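Local coordinates for protein Cow rumen GH26 endo-mannanase (Metagenome, PDB 6UEH) that probably hydrolyses internal beta-1,4-mannosidic linkages of mannans such as galactomannan, as a family 26 glycoside hydrolase with an accessory CBM6 domain that holds calcium, at residues K245-Y250 with T279-Y284; A237-N242 with D283-A288; L311-G316 with G324-W329. All blocks are in the same frame, centred on the assembly; numbering follows the deposited sequence.

Contact 1: K245-Y250 with T279-Y284; sequences KDFDSY and TKENDY
In the excursion that joins the third strand of the (beta/alpha)8 barrel, 234-238, to helix 280-301, K280 in the first turn of that helix reaches back to the loop 245-250. Its chain bends once, at chi3 (60°), and this turn carries CE over one face of the F247 ring and NZ on to two backbone carbonyls. CE lies 4.0 Å from the centroid of the F247 ring, a CH-pi contact offset toward the rim, and NZ adds a longer cation-pi interaction over the same face. The ammonium donates to F247 O at 2.8 Å, approached at 161° to the C=O bond, and to Y250 O at 2.6 Å in the carbonyl plane. Two carbonyls three residues apart thus share one ammonium, which ties the loop 247-250 to the start of the helix. A water between NZ and D248 OD1 makes a weak bond to each.

The F247 ring packs against the first turn of the helix: its CE2 comes 3.4 Å from E281 CD, while Y284 CB stands near the ring plane, at the edge, 4.3 Å from CZ. E281 is folded at chi2, and its OE2 takes a bond from K270 N, so the carboxylate beside the ring has a polar partner of its own. F269 meets the same phenyl ring edge-to-face. The helix start is capped by T279, whose OG1 accepts from N282 N at 3.0 Å. Beside the K280 chain, Y250 and Y284 cross with their ring planes 87° apart. There the phenol oxygen OH of Y250 sits 3.7 Å from CD1 of Y284.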
loop_
_atom_site.group_PDB
_atom_site.type_symbol
_atom_site.label_atom_id
_atom_site.label_comp_id
_atom_site.label_asym_id
_atom_site.label_seq_id
_atom_site.Cartn_x
_atom_site.Cartn_y
_atom_site.Cartn_z
ATOM N N LYS A 245 23.035 -3.465 -18.689
ATOM C CA LYS A 245 23.559 -4.512 -17.820
ATOM C C LYS A 245 25.066 -4.353 -17.667
ATOM O O LYS A 245 25.590 -4.323 -16.555
ATOM C CB LYS A 245 23.232 -5.901 -18.371
ATOM C CG LYS A 245 21.757 -6.252 -18.391
ATOM C CD LYS A 245 21.559 -7.658 -18.942
ATOM C CE LYS A 245 20.094 -8.056 -18.967
ATOM N NZ LYS A 245 19.913 -9.425 -19.523
ATOM N N ASP A 246 25.749 -4.252 -18.802
ATOM C CA ASP A 246 27.187 -4.019 -18.833
ATOM C C ASP A 246 27.463 -2.523 -18.946
ATOM O O ASP A 246 27.647 -1.996 -20.041
ATOM C CB ASP A 246 27.826 -4.778 -19.999
ATOM C CG ASP A 246 29.324 -4.558 -20.093
ATOM O OD1 ASP A 246 29.945 -4.202 -19.070
ATOM O OD2 ASP A 246 29.881 -4.754 -21.193
ATOM N N PHE A 247 27.486 -1.844 -17.804
ATOM C CA PHE A 247 27.606 -0.393 -17.789
ATOM C C PHE A 247 29.056 0.068 -17.910
ATOM O O PHE A 247 29.316 1.228 -18.226
ATOM C CB PHE A 247 26.980 0.175 -16.515
ATOM C CG PHE A 247 26.682 1.645 -16.591
ATOM C CD1 PHE A 247 25.713 2.122 -17.458
ATOM C CD2 PHE A 247 27.363 2.549 -15.792
ATOM C CE1 PHE A 247 25.430 3.474 -17.531
ATOM C CE2 PHE A 247 27.084 3.903 -15.858
ATOM C CZ PHE A 247 26.117 4.366 -16.729
ATOM N N ASP A 248 29.996 -0.842 -17.665
ATOM C CA ASP A 248 31.415 -0.513 -17.759
ATOM C C ASP A 248 31.821 -0.170 -19.189
ATOM O O ASP A 248 32.584 0.768 -19.416
ATOM C CB ASP A 248 32.277 -1.669 -17.242
ATOM C CG ASP A 248 32.168 -1.857 -15.741
ATOM O OD1 ASP A 248 31.817 -0.881 -15.040
ATOM O OD2 ASP A 248 32.437 -2.977 -15.259
ATOM N N SER A 249 31.305 -0.931 -20.151
ATOM C CA SER A 249 31.666 -0.729 -21.550
ATOM C C SER A 249 30.734 0.268 -22.230
ATOM O O SER A 249 30.999 0.715 -23.346
ATOM C CB SER A 249 31.647 -2.057 -22.309
ATOM O OG SER A 249 30.325 -2.541 -22.452
ATOM N N TYR A 250 29.642 0.612 -21.555
ATOM C CA TYR A 250 28.681 1.560 -22.104
ATOM C C TYR A 250 29.263 2.968 -22.193
ATOM O O TYR A 250 29.983 3.414 -21.302
ATOM C CB TYR A 250 27.403 1.580 -21.259
ATOM C CG TYR A 250 26.440 2.683 -21.639
ATOM C CD1 TYR A 250 25.600 2.550 -22.739
ATOM C CD2 TYR A 250 26.369 3.858 -20.899
ATOM C CE1 TYR A 250 24.718 3.557 -23.092
ATOM C CE2 TYR A 250 25.492 4.871 -21.245
ATOM C CZ TYR A 250 24.668 4.714 -22.342
ATOM O OH TYR A 250 23.793 5.721 -22.689
ATOM N N THR A 279 29.689 11.668 -12.934
ATOM C CA THR A 279 29.715 10.232 -13.184
ATOM C C THR A 279 28.881 9.869 -14.406
ATOM O O THR A 279 27.935 10.577 -14.751
ATOM C CB THR A 279 29.187 9.434 -11.974
ATOM O OG1 THR A 279 27.772 9.636 -11.842
ATOM C CG2 THR A 279 29.885 9.873 -10.698
ATOM N N LYS A 280 29.230 8.761 -15.050
ATOM C CA LYS A 280 28.474 8.276 -16.199
ATOM C C LYS A 280 27.070 7.849 -15.777
ATOM O O LYS A 280 26.118 7.974 -16.547
ATOM C CB LYS A 280 29.207 7.115 -16.878
ATOM C CG LYS A 280 28.568 6.652 -18.181
ATOM C CD LYS A 280 29.478 5.694 -18.932
ATOM C CE LYS A 280 29.782 4.453 -18.110
ATOM N NZ LYS A 280 30.775 3.576 -18.790
ATOM N N GLU A 281 26.950 7.347 -14.548
ATOM C CA GLU A 281 25.650 7.006 -13.984
ATOM C C GLU A 281 24.741 8.229 -13.969
ATOM O O GLU A 281 23.575 8.157 -14.359
ATOM C CB GLU A 281 25.795 6.448 -12.565
ATOM C CG GLU A 281 26.178 4.973 -12.488
ATOM C CD GLU A 281 27.671 4.738 -12.581
ATOM O OE1 GLU A 281 28.418 5.702 -12.856
ATOM O OE2 GLU A 281 28.099 3.582 -12.373
ATOM N N ASN A 282 25.290 9.354 -13.522
ATOM C CA ASN A 282 24.533 10.596 -13.445
ATOM C C ASN A 282 24.176 11.135 -14.826
ATOM O O ASN A 282 23.073 11.640 -15.037
ATOM C CB ASN A 282 25.320 11.646 -12.661
ATOM C CG ASN A 282 24.575 12.959 -12.533
ATOM O OD1 ASN A 282 24.978 13.971 -13.105
ATOM N ND2 ASN A 282 23.478 12.948 -11.782
ATOM N N ASP A 283 25.116 11.025 -15.763
ATOM C CA ASP A 283 24.884 11.478 -17.128
ATOM C C ASP A 283 23.775 10.669 -17.799
ATOM O O ASP A 283 22.920 11.234 -18.484
ATOM C CB ASP A 283 26.170 11.391 -17.954
ATOM C CG ASP A 283 27.162 12.492 -17.616
ATOM O OD1 ASP A 283 26.755 13.507 -17.010
ATOM O OD2 ASP A 283 28.349 12.343 -17.971
ATOM N N TYR A 284 23.789 9.351 -17.604
ATOM C CA TYR A 284 22.732 8.512 -18.164
ATOM C C TYR A 284 21.389 8.826 -17.520
ATOM O O TYR A 284 20.386 9.002 -18.213
ATOM C CB TYR A 284 23.029 7.019 -17.996
ATOM C CG TYR A 284 21.853 6.182 -18.446
ATOM C CD1 TYR A 284 21.582 6.013 -19.798
ATOM C CD2 TYR A 284 20.989 5.601 -17.525
ATOM C CE1 TYR A 284 20.498 5.273 -20.223
ATOM C CE2 TYR A 284 19.898 4.856 -17.942
ATOM C CZ TYR A 284 19.659 4.697 -19.290
ATOM O OH TYR A 284 18.575 3.960 -19.714
HETATM O O HOH W 1 31.478 2.542 -15.542
#

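Contact 2: A237-N242 with D283-A288; sequences ASWHIN and DYWNEA. With ACT (acetate ion), chain D.
I241 and A288 bring the two backbones within 7.5 Å, CA to CA, where the chain leaves strand 234-238 through an inverse gamma turn centred on H240 and passes the early turns of helix 280-301. W239 and I241 both point at the helix. The six-membered rings of W239 and W285 are tilted by 25° and slid apart, so they barely overlap; they meet by their rims, W239 CZ3 lying 3.5 Å from W285 CH2. The indole N-H of W239 reaches the helix backbone through a water that accepts from NE1 and donates to A288 O at 2.8 Å. This is the beta-alpha unit of the TIM barrel built on the third strand, and the residues that follow the strand pack on helix 280-301. I241 CG1 runs anti to the backbone N (chi1 177°), carrying CD1 to 3.7 Å from A288 CB, while CG2 faces the edge of the W285 ring. Y284 OH donates to N242 O at 2.6 Å, tilted 26° from the carbonyl plane. H240 instead turns to the barrel mouth, where ND1 is hydrogen-bonded to D206 OD2 and NE2 donates to acetate O at 2.6 Å.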
loop_
_atom_site.group_PDB
_atom_site.type_symbol
_atom_site.label_atom_id
_atom_site.label_comp_id
_atom_site.label_asym_id
_atom_site.label_seq_id
_atom_site.Cartn_x
_atom_site.Cartn_y
_atom_site.Cartn_z
ATOM N N ALA A 237 0.751 6.556 -14.159
ATOM C CA ALA A 237 1.845 5.985 -14.936
ATOM C C ALA A 237 3.076 5.663 -14.099
ATOM O O ALA A 237 3.492 6.448 -13.243
ATOM C CB ALA A 237 2.221 6.922 -16.073
ATOM N N SER A 238 3.652 4.494 -14.359
ATOM C CA SER A 238 4.932 4.118 -13.778
ATOM C C SER A 238 6.039 4.379 -14.797
ATOM O O SER A 238 5.779 4.888 -15.889
ATOM C CB SER A 238 4.921 2.650 -13.337
ATOM O OG SER A 238 4.352 1.813 -14.331
ATOM N N TRP A 239 7.270 4.029 -14.445
ATOM C CA TRP A 239 8.419 4.346 -15.285
ATOM C C TRP A 239 9.504 3.280 -15.135
ATOM O O TRP A 239 10.462 3.465 -14.390
ATOM C CB TRP A 239 8.967 5.731 -14.916
ATOM C CG TRP A 239 10.073 6.247 -15.789
ATOM C CD1 TRP A 239 10.245 6.024 -17.127
ATOM C CD2 TRP A 239 11.165 7.081 -15.378
ATOM N NE1 TRP A 239 11.377 6.669 -17.572
ATOM C CE2 TRP A 239 11.960 7.323 -16.518
ATOM C CE3 TRP A 239 11.549 7.644 -14.155
ATOM C CZ2 TRP A 239 13.116 8.103 -16.470
ATOM C CZ3 TRP A 239 12.695 8.421 -14.111
ATOM C CH2 TRP A 239 13.465 8.642 -15.261
ATOM N N HIS A 240 9.341 2.163 -15.840
ATOM C CA HIS A 240 10.305 1.064 -15.776
ATOM C C HIS A 240 11.586 1.384 -16.545
ATOM O O HIS A 240 11.953 0.666 -17.480
ATOM C CB HIS A 240 9.692 -0.230 -16.325
ATOM C CG HIS A 240 8.730 -0.895 -15.389
ATOM N ND1 HIS A 240 7.440 -0.447 -15.203
ATOM C CD2 HIS A 240 8.871 -1.979 -14.591
ATOM C CE1 HIS A 240 6.827 -1.226 -14.330
ATOM N NE2 HIS A 240 7.674 -2.163 -13.942
ATOM N N ILE A 241 12.272 2.451 -16.143
ATOM C CA ILE A 241 13.472 2.884 -16.847
ATOM C C ILE A 241 14.628 1.903 -16.628
ATOM O O ILE A 241 15.033 1.631 -15.495
ATOM C CB ILE A 241 13.892 4.319 -16.419
ATOM C CG1 ILE A 241 15.196 4.730 -17.108
ATOM C CG2 ILE A 241 13.993 4.445 -14.899
ATOM C CD1 ILE A 241 15.086 4.834 -18.619
ATOM N N ASN A 242 15.136 1.357 -17.728
ATOM C CA ASN A 242 16.227 0.390 -17.682
ATOM C C ASN A 242 17.605 1.043 -17.652
ATOM O O ASN A 242 17.768 2.202 -18.030
ATOM C CB ASN A 242 16.157 -0.558 -18.886
ATOM C CG ASN A 242 15.042 -1.581 -18.770
ATOM O OD1 ASN A 242 13.945 -1.280 -18.298
ATOM N ND2 ASN A 242 15.324 -2.805 -19.202
ATOM N N ASP A 283 25.116 11.025 -15.763
ATOM C CA ASP A 283 24.884 11.478 -17.128
ATOM C C ASP A 283 23.775 10.669 -17.799
ATOM O O ASP A 283 22.920 11.234 -18.484
ATOM C CB ASP A 283 26.170 11.391 -17.954
ATOM C CG ASP A 283 27.162 12.492 -17.616
ATOM O OD1 ASP A 283 26.755 13.507 -17.010
ATOM O OD2 ASP A 283 28.349 12.343 -17.971
ATOM N N TYR A 284 23.789 9.351 -17.604
ATOM C CA TYR A 284 22.732 8.512 -18.164
ATOM C C TYR A 284 21.389 8.826 -17.520
ATOM O O TYR A 284 20.386 9.002 -18.213
ATOM C CB TYR A 284 23.029 7.019 -17.996
ATOM C CG TYR A 284 21.853 6.182 -18.446
ATOM C CD1 TYR A 284 21.582 6.013 -19.798
ATOM C CD2 TYR A 284 20.989 5.601 -17.525
ATOM C CE1 TYR A 284 20.498 5.273 -20.223
ATOM C CE2 TYR A 284 19.898 4.856 -17.942
ATOM C CZ TYR A 284 19.659 4.697 -19.290
ATOM O OH TYR A 284 18.575 3.960 -19.714
ATOM N N TRP A 285 21.384 8.874 -16.189
ATOM C CA TRP A 285 20.186 9.164 -15.407
ATOM C C TRP A 285 19.557 10.478 -15.869
ATOM O O TRP A 285 18.343 10.563 -16.055
ATOM C CB TRP A 285 20.550 9.197 -13.912
ATOM C CG TRP A 285 19.433 9.449 -12.922
ATOM C CD1 TRP A 285 19.461 10.326 -11.876
ATOM C CD2 TRP A 285 18.154 8.796 -12.857
ATOM N NE1 TRP A 285 18.283 10.273 -11.174
ATOM C CE2 TRP A 285 17.462 9.343 -11.756
ATOM C CE3 TRP A 285 17.524 7.811 -13.627
ATOM C CZ2 TRP A 285 16.173 8.941 -11.407
ATOM C CZ3 TRP A 285 16.244 7.413 -13.278
ATOM C CH2 TRP A 285 15.582 7.980 -12.178
ATOM N N ASN A 286 20.392 11.488 -16.091
ATOM C CA ASN A 286 19.909 12.778 -16.573
ATOM C C ASN A 286 19.312 12.706 -17.975
ATOM O O ASN A 286 18.320 13.375 -18.262
ATOM C CB ASN A 286 21.033 13.815 -16.538
ATOM C CG ASN A 286 21.296 14.334 -15.138
ATOM O OD1 ASN A 286 20.409 14.321 -14.284
ATOM N ND2 ASN A 286 22.518 14.794 -14.894
ATOM N N GLU A 287 19.915 11.901 -18.847
ATOM C CA GLU A 287 19.383 11.712 -20.195
ATOM C C GLU A 287 18.018 11.036 -20.153
ATOM O O GLU A 287 17.108 11.410 -20.892
ATOM C CB GLU A 287 20.340 10.886 -21.056
ATOM C CG GLU A 287 21.593 11.618 -21.493
ATOM C CD GLU A 287 22.365 10.850 -22.552
ATOM O OE1 GLU A 287 21.774 9.937 -23.167
ATOM O OE2 GLU A 287 23.556 11.157 -22.770
ATOM N N ALA A 288 17.880 10.040 -19.283
ATOM C CA ALA A 288 16.610 9.338 -19.125
ATOM C C ALA A 288 15.536 10.270 -18.569
ATOM O O ALA A 288 14.387 10.244 -19.011
ATOM C CB ALA A 288 16.783 8.124 -18.224
HETATM C C ACT D . 5.816 -4.144 -12.147
HETATM O O ACT D . 6.952 -4.335 -12.633
HETATM O OXT ACT D . 5.581 -2.983 -11.744
HETATM C CH3 ACT D . 4.797 -5.241 -12.061
HETATM O O HOH W 2 13.203 7.903 -19.838
#

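Contact 3: L311-G316 with G324-W329; sequences LHEAEG and GAWFWW. With ACT (acetate ion), chain D.
W326 lies against E313 and G316 where two parts of one loop meet above the fourth strand of the TIM barrel, 306-309, the strand end at which clan GH-A enzymes carry their acid/base glutamate. From CB, chi1 of 49° sets CG between the backbone N and the carbonyl carbon and swings the indole back over 311-316. CD1 sits over the centre of the F327 ring, 3.5 Å above its plane. NE1 donates to E313 OE1 at 2.9 Å, a bent bond that meets the oxygen on its anti side, with the carboxylate and indole planes 83° apart. Farther out, the benzo ring lies flat on G316, whose CA is 3.5 Å from the centroid of the six-membered ring. G316 has no side chain to get in the way; a CB there would collide with G324 O. With an alanine in place of W326 the indole N-H and ring are gone, which would probably leave E313 OE1 without that partner and its carboxylate freer to turn, and a gap over F327 and G316.

F327 also has W329 CH2 over its opposite face, toward the rim, and with H312 the three rings form an aromatic cluster. The H312 imidazole takes F327 CE2 over one face, and its NE2 donates to acetate OXT at 2.9 Å. W329 is packed by L311 CA over its five-membered ring. A water joins E313 O to F327 N, and W329 NE1 donates to H312 O at 2.9 Å, with that oxygen lying in the indole plane.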
loop_
_atom_site.group_PDB
_atom_site.type_symbol
_atom_site.label_atom_id
_atom_site.label_comp_id
_atom_site.label_asym_id
_atom_site.label_seq_id
_atom_site.Cartn_x
_atom_site.Cartn_y
_atom_site.Cartn_z
ATOM N N LEU A 311 10.021 5.240 -9.752
ATOM C CA LEU A 311 10.863 4.652 -8.713
ATOM C C LEU A 311 10.051 3.782 -7.760
ATOM O O LEU A 311 10.194 3.879 -6.540
ATOM C CB LEU A 311 11.582 5.760 -7.937
ATOM C CG LEU A 311 12.455 6.693 -8.782
ATOM C CD1 LEU A 311 12.848 7.936 -7.997
ATOM C CD2 LEU A 311 13.693 5.955 -9.261
ATOM N N HIS A 312 9.198 2.939 -8.331
ATOM C CA HIS A 312 8.201 2.209 -7.560
ATOM C C HIS A 312 8.736 0.900 -6.980
ATOM O O HIS A 312 9.809 0.431 -7.368
ATOM C CB HIS A 312 6.970 1.935 -8.431
ATOM C CG HIS A 312 7.214 0.960 -9.542
ATOM N ND1 HIS A 312 8.157 1.171 -10.525
ATOM C CD2 HIS A 312 6.629 -0.226 -9.830
ATOM C CE1 HIS A 312 8.149 0.152 -11.366
ATOM N NE2 HIS A 312 7.229 -0.709 -10.969
ATOM N N GLU A 313 7.979 0.332 -6.042
ATOM C CA GLU A 313 8.325 -0.926 -5.378
ATOM C C GLU A 313 9.762 -0.927 -4.862
ATOM O O GLU A 313 10.467 -1.930 -4.961
ATOM C CB GLU A 313 8.105 -2.106 -6.329
ATOM C CG GLU A 313 6.663 -2.270 -6.785
ATOM C CD GLU A 313 6.455 -3.506 -7.650
ATOM O OE1 GLU A 313 7.448 -4.190 -7.966
ATOM O OE2 GLU A 313 5.297 -3.796 -8.019
ATOM N N ALA A 314 10.176 0.205 -4.302
ATOM C CA ALA A 314 11.578 0.455 -3.972
ATOM C C ALA A 314 12.193 -0.577 -3.029
ATOM O O ALA A 314 13.238 -1.154 -3.334
ATOM C CB ALA A 314 11.723 1.840 -3.377
ATOM N N GLU A 315 11.558 -0.798 -1.882
ATOM C CA GLU A 315 12.116 -1.707 -0.887
ATOM C C GLU A 315 12.191 -3.141 -1.399
ATOM O O GLU A 315 13.156 -3.855 -1.126
ATOM C CB GLU A 315 11.302 -1.671 0.409
ATOM C CG GLU A 315 11.847 -2.614 1.476
ATOM C CD GLU A 315 11.062 -2.577 2.773
ATOM O OE1 GLU A 315 10.087 -1.800 2.865
ATOM O OE2 GLU A 315 11.425 -3.330 3.702
ATOM N N GLY A 316 11.176 -3.556 -2.150
ATOM C CA GLY A 316 11.066 -4.944 -2.558
ATOM C C GLY A 316 10.779 -5.805 -1.343
ATOM O O GLY A 316 9.841 -5.534 -0.592
ATOM N N GLY A 324 17.246 -6.482 -0.443
ATOM C CA GLY A 324 15.961 -7.076 -0.767
ATOM C C GLY A 324 15.279 -6.461 -1.977
ATOM O O GLY A 324 14.237 -6.941 -2.422
ATOM N N ALA A 325 15.869 -5.398 -2.513
ATOM C CA ALA A 325 15.277 -4.686 -3.638
ATOM C C ALA A 325 15.381 -5.495 -4.927
ATOM O O ALA A 325 16.331 -6.254 -5.115
ATOM C CB ALA A 325 15.941 -3.335 -3.808
ATOM N N TRP A 326 14.401 -5.341 -5.813
ATOM C CA TRP A 326 14.465 -6.019 -7.102
ATOM C C TRP A 326 14.576 -5.033 -8.263
ATOM O O TRP A 326 14.822 -5.432 -9.397
ATOM C CB TRP A 326 13.259 -6.943 -7.303
ATOM C CG TRP A 326 11.923 -6.330 -7.025
ATOM C CD1 TRP A 326 11.335 -5.296 -7.694
ATOM C CD2 TRP A 326 10.985 -6.742 -6.020
ATOM N NE1 TRP A 326 10.097 -5.028 -7.157
ATOM C CE2 TRP A 326 9.859 -5.904 -6.130
ATOM C CE3 TRP A 326 10.995 -7.736 -5.034
ATOM C CZ2 TRP A 326 8.753 -6.026 -5.290
ATOM C CZ3 TRP A 326 9.895 -7.858 -4.202
ATOM C CH2 TRP A 326 8.790 -7.007 -4.336
ATOM N N PHE A 327 14.397 -3.747 -7.974
ATOM C CA PHE A 327 14.648 -2.696 -8.957
ATOM C C PHE A 327 15.974 -2.011 -8.639
ATOM O O PHE A 327 16.363 -1.933 -7.473
ATOM C CB PHE A 327 13.509 -1.678 -8.971
ATOM C CG PHE A 327 12.242 -2.192 -9.594
ATOM C CD1 PHE A 327 12.278 -2.926 -10.768
ATOM C CD2 PHE A 327 11.015 -1.951 -8.999
ATOM C CE1 PHE A 327 11.114 -3.400 -11.343
ATOM C CE2 PHE A 327 9.846 -2.424 -9.568
ATOM C CZ PHE A 327 9.896 -3.149 -10.739
ATOM N N TRP A 328 16.665 -1.509 -9.662
ATOM C CA TRP A 328 18.012 -0.978 -9.458
ATOM C C TRP A 328 18.033 0.243 -8.539
ATOM O O TRP A 328 19.013 0.469 -7.830
ATOM C CB TRP A 328 18.685 -0.639 -10.799
ATOM C CG TRP A 328 18.058 0.482 -11.595
ATOM C CD1 TRP A 328 17.197 0.355 -12.647
ATOM C CD2 TRP A 328 18.271 1.893 -11.422
ATOM N NE1 TRP A 328 16.850 1.594 -13.131
ATOM C CE2 TRP A 328 17.495 2.555 -12.396
ATOM C CE3 TRP A 328 19.037 2.659 -10.536
ATOM C CZ2 TRP A 328 17.460 3.947 -12.507
ATOM C CZ3 TRP A 328 19.001 4.042 -10.647
ATOM C CH2 TRP A 328 18.219 4.670 -11.627
ATOM N N TRP A 329 16.953 1.017 -8.524
ATOM C CA TRP A 329 16.937 2.237 -7.723
ATOM C C TRP A 329 16.835 1.974 -6.216
ATOM O O TRP A 329 16.967 2.899 -5.417
ATOM C CB TRP A 329 15.801 3.166 -8.171
ATOM C CG TRP A 329 14.463 2.511 -8.370
ATOM C CD1 TRP A 329 13.565 2.167 -7.402
ATOM C CD2 TRP A 329 13.863 2.152 -9.620
ATOM N NE1 TRP A 329 12.447 1.605 -7.972
ATOM C CE2 TRP A 329 12.604 1.585 -9.333
ATOM C CE3 TRP A 329 14.270 2.249 -10.956
ATOM C CZ2 TRP A 329 11.750 1.118 -10.331
ATOM C CZ3 TRP A 329 13.420 1.784 -11.945
ATOM C CH2 TRP A 329 12.175 1.223 -11.626
HETATM C C ACT D . 5.816 -4.144 -12.147
HETATM O O ACT D . 6.952 -4.335 -12.633
HETATM O OXT ACT D . 5.581 -2.983 -11.744
HETATM C CH3 ACT D . 4.797 -5.241 -12.061
HETATM O O HOH W 3 12.967 -2.903 -5.578
#

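Contacts 1 and 2 use successive turns of helix 280-301 and share Y284; their centres are 13 Å apart. Contact 3 lies nearest the centre of the chain, about 14 Å from it, its own centre 14 Å from that of contact 2 and 19 Å from that of contact 1. Contacts 2 and 3 touch directly: W328 NE1 is 3.0 Å from I241 O, a probable hydrogen bond, and the W285 and W328 rings meet edge-to-face. At the barrel mouth H240 and H312 meet edge-to-face and both bond one acetate, probably from the crystallisation liquor, in a place consistent with the substrate cleft. Contact 1 is the outermost, its nearest atoms about 6 Å from contact 3.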